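Side-chain contacts in putative thioesterase (Novosphingobium aromaticivorans, PDB 3CJY), which is probably an acyl-CoA thioesterase with two hotdog domains, expected to hydrolyse acyl-CoA thioesters, and carries a bound calcium ion: residues Q117-P122 with T239-S244; P189-R194 with M224-S229. All blocks are in the same frame, centred on the assembly; numbering follows the deposited sequence. Where two conformers were deposited one is given.

Contact 1. Residues Q117-P122 with T239-S244; sequences QWALAP and TLWDQS. With GOL (glycerol), chain F.
The backbones come nearest at A121 CA and W241 CA, 7.4 Å apart, where the irregular chain of 117-122 runs past a strand end and the turn after it. No hydrogen bond joins the segments; the indole of W241 carries the contact. The alpha carbon of A121 sits over one face, 3.6 Å from the W241 six-membered ring centroid and 12° off its normal, a CH-pi contact. Its CB rests 3.8 Å from CE3 of W241. P122 CD comes in obliquely near the rim, on the same side as A121, 3.8 Å from W241 NE1, while T239 CG2, from W241's own strand, lies near the rim on the opposite face. At the ring edge, in plane, NE2 of Q117 comes within 3.7 Å of W241 CZ3. Q117 gets there with CG anti to the backbone N (chi1 -179°) and an extended chain; its NE2 also bonds A119 O and G245 O, and OE1 takes L247 N. The indole N-H goes to D223, a bond that should restrict the ring's rotation. With an alanine at this position, A121 and P122 would probably lose the ring they rest on, and D223 its indole donor. A glycerol, probably from the crystallisation liquor, bonds weakly to P122 O. The contact thus packs the connection after strand 116-117 against the inner strand 233-241, consistent with the double-hotdog architecture of acyl-CoA thioesterases.

Contact 2. Residues P189-R194 with M224-S229; sequences PIALGR and MIIPSS
L192 and I226 bring helix 189-194 closest to strand 224-229, with their CA atoms 6.2 Å apart. The two axes approach to 8.0 Å, with 56° between their directions; the side chains that meet are all apolar, and no hydrogen bond crosses. I226 can be followed outward from CB, where it forks. Its CG1 branch lies anti to the carbonyl carbon (chi1 -56°), which aims it at the helix: CG1 passes 3.7 Å from A191 O and also rests against the A191 methyl and L192 CA. At the tip of that branch, CD1 comes to 3.9 Å from the backbone N of L192 and touches L192 CB as well. The other branch, CG2, meets CD1 of L192 at 4.0 Å, the two side chains crossing at about a right angle. I226 therefore lies against the helix backbone as much as against side chains. Two residues earlier on the strand, selenomethionine M224 wraps the A191 methyl: its CB stands 3.9 Å from A191 CB, and the bend at chi3 (-75°) keeps the methyl end close after SE has passed the same carbon. The small A191 thus sits between M224 and I226. Strand 220-230 runs between strands 163-170 and 233-241, with M224 also touching T164, L166 and V238. Helix 188-196 extends the packing over strand 247-256, where P189 and L192 both meet L255, while W118 of the second subunit packs on I226.

Overall arrangement
Both contacts use the hairpin of neighbouring strands 220-230 and 233-241, but contact 2 packs a helix on a strand through aliphatic groups, whereas contact 1 lays a loop on one indole. Contact 2 is buried, with every touching residue shielded from solvent. Contact 1 lies at the surface, with polar groups around the ring and glycerol alongside. The centres of contact 1 and contact 2 are about 19 Å apart and the two do not touch; in sequence, both segments of contact 2 fall between the two segments of contact 1. Each also reaches the dimer interface, where segment 117-122 of one subunit packs against segment 224-229 of the other, so the two contacts meet between chains.

Contact 1. Residues Q117-P122 with T239-S244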
loop_
_atom_site.group_PDB
_atom_site.type_symbol
_atom_site.label_atom_id
_atom_site.label_comp_id
_atom_site.label_asym_id
_atom_site.label_seq_id
_atom_site.Cartn_x
_atom_site.Cartn_y
_atom_site.Cartn_z
ATOM N N GLN A 117 11.583 -3.018 16.088
ATOM C CA GLN A 117 11.577 -3.851 14.885
ATOM C C GLN A 117 11.357 -5.319 15.264
ATOM O O GLN A 117 12.159 -5.932 15.984
ATOM C CB GLN A 117 12.872 -3.691 14.103
ATOM C CG GLN A 117 12.945 -4.500 12.843
ATOM C CD GLN A 117 14.220 -4.283 12.072
ATOM O OE1 GLN A 117 14.653 -3.145 11.884
ATOM N NE2 GLN A 117 14.842 -5.368 11.629
ATOM N N TRP A 118 10.276 -5.867 14.715
ATOM C CA TRP A 118 9.904 -7.299 14.930
ATOM C C TRP A 118 10.405 -8.186 13.783
ATOM O O TRP A 118 10.749 -9.363 13.983
ATOM C CB TRP A 118 8.369 -7.419 15.021
ATOM C CG TRP A 118 7.785 -6.803 16.236
ATOM C CD1 TRP A 118 7.553 -7.418 17.426
ATOM C CD2 TRP A 118 7.370 -5.433 16.410
ATOM N NE1 TRP A 118 6.990 -6.541 18.321
ATOM C CE2 TRP A 118 6.830 -5.329 17.709
ATOM C CE3 TRP A 118 7.333 -4.311 15.565
ATOM C CZ2 TRP A 118 6.335 -4.138 18.207
ATOM C CZ3 TRP A 118 6.836 -3.128 16.060
ATOM C CH2 TRP A 118 6.309 -3.064 17.358
ATOM N N ALA A 119 10.499 -7.590 12.598
ATOM C CA ALA A 119 10.920 -8.315 11.385
ATOM C C ALA A 119 12.405 -8.528 11.411
ATOM O O ALA A 119 13.181 -7.669 11.872
ATOM C CB ALA A 119 10.544 -7.547 10.133
ATOM N N LEU A 120 12.796 -9.707 10.940
ATOM C CA LEU A 120 14.180 -10.078 10.775
ATOM C C LEU A 120 14.553 -10.170 9.294
ATOM O O LEU A 120 13.851 -10.803 8.476
ATOM C CB LEU A 120 14.423 -11.429 11.453
ATOM C CG LEU A 120 15.808 -12.055 11.523
ATOM C CD1 LEU A 120 16.786 -11.224 12.373
ATOM C CD2 LEU A 120 15.698 -13.501 12.086
ATOM N N ALA A 121 15.696 -9.564 8.970
ATOM C CA ALA A 121 16.225 -9.547 7.611
ATOM C C ALA A 121 16.553 -10.964 7.096
ATOM O O ALA A 121 17.002 -11.832 7.880
ATOM C CB ALA A 121 17.478 -8.656 7.522
ATOM N N PRO A 122 16.326 -11.218 5.797
ATOM C CA PRO A 122 16.689 -12.547 5.299
ATOM C C PRO A 122 18.215 -12.731 5.338
ATOM O O PRO A 122 18.957 -11.759 5.206
ATOM C CB PRO A 122 16.177 -12.540 3.858
ATOM C CG PRO A 122 16.129 -11.068 3.468
ATOM C CD PRO A 122 15.778 -10.347 4.738
ATOM N N THR A 239 10.473 -4.911 0.882
ATOM C CA THR A 239 11.043 -4.410 2.139
ATOM C C THR A 239 12.445 -3.943 1.770
ATOM O O THR A 239 13.172 -4.623 1.022
ATOM C CB THR A 239 11.103 -5.474 3.242
ATOM O OG1 THR A 239 9.797 -5.983 3.523
ATOM C CG2 THR A 239 11.709 -4.926 4.537
ATOM N N LEU A 240 12.749 -2.747 2.247
ATOM C CA LEU A 240 14.037 -2.097 2.083
ATOM C C LEU A 240 14.774 -2.096 3.418
ATOM O O LEU A 240 14.319 -1.514 4.427
ATOM C CB LEU A 240 13.863 -0.681 1.554
ATOM C CG LEU A 240 13.123 -0.557 0.212
ATOM C CD1 LEU A 240 12.963 0.940 -0.155
ATOM C CD2 LEU A 240 13.880 -1.297 -0.895
ATOM N N TRP A 241 15.907 -2.797 3.420
ATOM C CA TRP A 241 16.765 -2.870 4.572
ATOM C C TRP A 241 18.091 -2.174 4.341
ATOM O O TRP A 241 18.579 -2.066 3.192
ATOM C CB TRP A 241 17.093 -4.335 4.915
ATOM C CG TRP A 241 15.985 -5.322 4.838
ATOM C CD1 TRP A 241 15.545 -5.977 3.709
ATOM C CD2 TRP A 241 15.239 -5.880 5.944
ATOM N NE1 TRP A 241 14.546 -6.856 4.041
ATOM C CE2 TRP A 241 14.338 -6.812 5.404
ATOM C CE3 TRP A 241 15.204 -5.626 7.336
ATOM C CZ2 TRP A 241 13.438 -7.526 6.197
ATOM C CZ3 TRP A 241 14.299 -6.365 8.120
ATOM C CH2 TRP A 241 13.424 -7.272 7.542
ATOM N N ASP A 242 18.754 -1.758 5.432
ATOM C CA ASP A 242 20.146 -1.315 5.295
ATOM C C ASP A 242 21.072 -2.518 5.238
ATOM O O ASP A 242 20.626 -3.668 5.163
ATOM C CB ASP A 242 20.603 -0.291 6.338
ATOM C CG ASP A 242 20.721 -0.836 7.733
ATOM O OD1 ASP A 242 20.530 -2.049 7.939
ATOM O OD2 ASP A 242 21.033 0.002 8.617
ATOM N N GLN A 243 22.371 -2.291 5.316
ATOM C CA GLN A 243 23.303 -3.420 5.183
ATOM C C GLN A 243 23.444 -4.258 6.467
ATOM O O GLN A 243 24.003 -5.346 6.482
ATOM C CB GLN A 243 24.688 -2.908 4.716
ATOM C CG GLN A 243 25.669 -4.013 4.349
ATOM C CD GLN A 243 27.034 -3.498 3.906
ATOM O OE1 GLN A 243 27.170 -2.359 3.490
ATOM N NE2 GLN A 243 28.061 -4.348 4.013
ATOM N N SER A 244 22.867 -3.745 7.538
ATOM C CA SER A 244 22.983 -4.329 8.859
ATOM C C SER A 244 21.727 -4.938 9.423
ATOM O O SER A 244 21.671 -5.204 10.622
ATOM C CB SER A 244 23.472 -3.253 9.841
ATOM O OG SER A 244 24.688 -2.713 9.375
HETATM C C1 GOL F . 20.861 -9.475 5.301
HETATM O O1 GOL F . 21.454 -10.429 6.154
HETATM C C2 GOL F . 21.215 -8.085 5.772
HETATM O O2 GOL F . 21.444 -8.133 7.171
HETATM C C3 GOL F . 20.054 -7.140 5.433
HETATM O O3 GOL F . 20.305 -5.882 5.975
#

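Contact 2. Residues P189-R194 with M224-S229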
loop_
_atom_site.group_PDB
_atom_site.type_symbol
_atom_site.label_atom_id
_atom_site.label_comp_id
_atom_site.label_asym_id
_atom_site.label_seq_id
_atom_site.Cartn_x
_atom_site.Cartn_y
_atom_site.Cartn_z
ATOM N N PRO A 189 8.880 -3.877 -10.632
ATOM C CA PRO A 189 8.686 -4.413 -12.008
ATOM C C PRO A 189 9.772 -5.422 -12.447
ATOM O O PRO A 189 9.509 -6.370 -13.174
ATOM C CB PRO A 189 8.615 -3.138 -12.857
ATOM C CG PRO A 189 8.111 -2.090 -11.899
ATOM C CD PRO A 189 8.739 -2.400 -10.590
ATOM N N ILE A 190 10.985 -5.277 -11.934
ATOM C CA ILE A 190 12.078 -6.204 -12.239
ATOM C C ILE A 190 11.765 -7.549 -11.586
ATOM O O ILE A 190 11.916 -8.596 -12.198
ATOM C CB ILE A 190 13.447 -5.641 -11.759
ATOM C CG1 ILE A 190 13.820 -4.407 -12.609
ATOM C CG2 ILE A 190 14.511 -6.706 -11.836
ATOM C CD1 ILE A 190 15.015 -3.679 -12.097
ATOM N N ALA A 191 11.205 -7.499 -10.389
ATOM C CA ALA A 191 10.836 -8.724 -9.685
ATOM C C ALA A 191 9.709 -9.429 -10.461
ATOM O O ALA A 191 9.674 -10.667 -10.551
ATOM C CB ALA A 191 10.352 -8.420 -8.271
ATOM N N LEU A 192 8.842 -8.647 -11.081
ATOM C CA LEU A 192 7.727 -9.244 -11.861
ATOM C C LEU A 192 8.288 -9.977 -13.074
ATOM O O LEU A 192 7.892 -11.100 -13.387
ATOM C CB LEU A 192 6.718 -8.185 -12.250
ATOM C CG LEU A 192 5.577 -8.685 -13.116
ATOM C CD1 LEU A 192 4.814 -9.849 -12.429
ATOM C CD2 LEU A 192 4.667 -7.509 -13.547
ATOM N N GLY A 193 9.241 -9.341 -13.754
ATOM C CA GLY A 193 9.857 -9.925 -14.950
ATOM C C GLY A 193 10.528 -11.229 -14.600
ATOM O O GLY A 193 10.484 -12.186 -15.340
ATOM N N ARG A 194 11.113 -11.286 -13.418
ATOM C CA ARG A 194 11.744 -12.534 -12.991
ATOM C C ARG A 194 10.737 -13.647 -12.645
ATOM O O ARG A 194 10.968 -14.815 -12.906
ATOM C CB ARG A 194 12.652 -12.338 -11.793
ATOM C CG ARG A 194 13.816 -11.425 -12.137
ATOM C CD ARG A 194 14.986 -11.674 -11.241
ATOM N NE ARG A 194 16.127 -10.868 -11.682
ATOM C CZ ARG A 194 17.291 -10.818 -11.046
ATOM N NH1 ARG A 194 17.476 -11.546 -9.953
ATOM N NH2 ARG A 194 18.262 -10.057 -11.524
HETATM N N MSE A 224 12.086 -8.327 -2.373
HETATM C CA MSE A 224 10.829 -8.343 -3.111
HETATM C C MSE A 224 10.165 -9.665 -3.290
HETATM O O MSE A 224 10.803 -10.728 -3.388
HETATM C CB MSE A 224 11.081 -7.767 -4.537
HETATM C CG MSE A 224 11.641 -6.364 -4.550
HETATM SE SE MSE A 224 12.018 -5.557 -6.224
HETATM C CE MSE A 224 13.607 -6.565 -6.602
ATOM N N ILE A 225 8.839 -9.606 -3.332
ATOM C CA ILE A 225 8.047 -10.776 -3.667
ATOM C C ILE A 225 6.910 -10.377 -4.603
ATOM O O ILE A 225 6.289 -9.308 -4.449
ATOM C CB ILE A 225 7.487 -11.513 -2.373
ATOM C CG1 ILE A 225 6.810 -12.823 -2.739
ATOM C CG2 ILE A 225 6.518 -10.575 -1.628
ATOM C CD1 ILE A 225 6.555 -13.767 -1.557
ATOM N N ILE A 226 6.631 -11.244 -5.566
ATOM C CA ILE A 226 5.416 -11.143 -6.411
ATOM C C ILE A 226 4.597 -12.371 -6.004
ATOM O O ILE A 226 4.899 -13.497 -6.376
ATOM C CB ILE A 226 5.724 -11.244 -7.940
ATOM C CG1 ILE A 226 6.729 -10.187 -8.375
ATOM C CG2 ILE A 226 4.437 -11.108 -8.689
ATOM C CD1 ILE A 226 6.260 -8.738 -8.175
ATOM N N PRO A 227 3.566 -12.177 -5.160
ATOM C CA PRO A 227 2.915 -13.363 -4.635
ATOM C C PRO A 227 1.825 -13.980 -5.515
ATOM O O PRO A 227 1.533 -15.171 -5.409
ATOM C CB PRO A 227 2.290 -12.840 -3.317
ATOM C CG PRO A 227 1.942 -11.456 -3.629
ATOM C CD PRO A 227 3.121 -10.956 -4.469
ATOM N N SER A 228 1.243 -13.174 -6.363
ATOM C CA SER A 228 0.121 -13.589 -7.159
ATOM C C SER A 228 -0.222 -12.615 -8.316
ATOM O O SER A 228 0.189 -11.449 -8.369
ATOM C CB SER A 228 -1.095 -13.721 -6.249
ATOM O OG SER A 228 -1.383 -12.420 -5.749
ATOM N N SER A 229 -0.965 -13.177 -9.257
ATOM C CA SER A 229 -1.460 -12.456 -10.432
ATOM C C SER A 229 -2.725 -13.134 -10.933
ATOM O O SER A 229 -2.948 -14.328 -10.718
ATOM C CB SER A 229 -0.393 -12.389 -11.527
ATOM O OG SER A 229 -0.180 -13.661 -12.125
#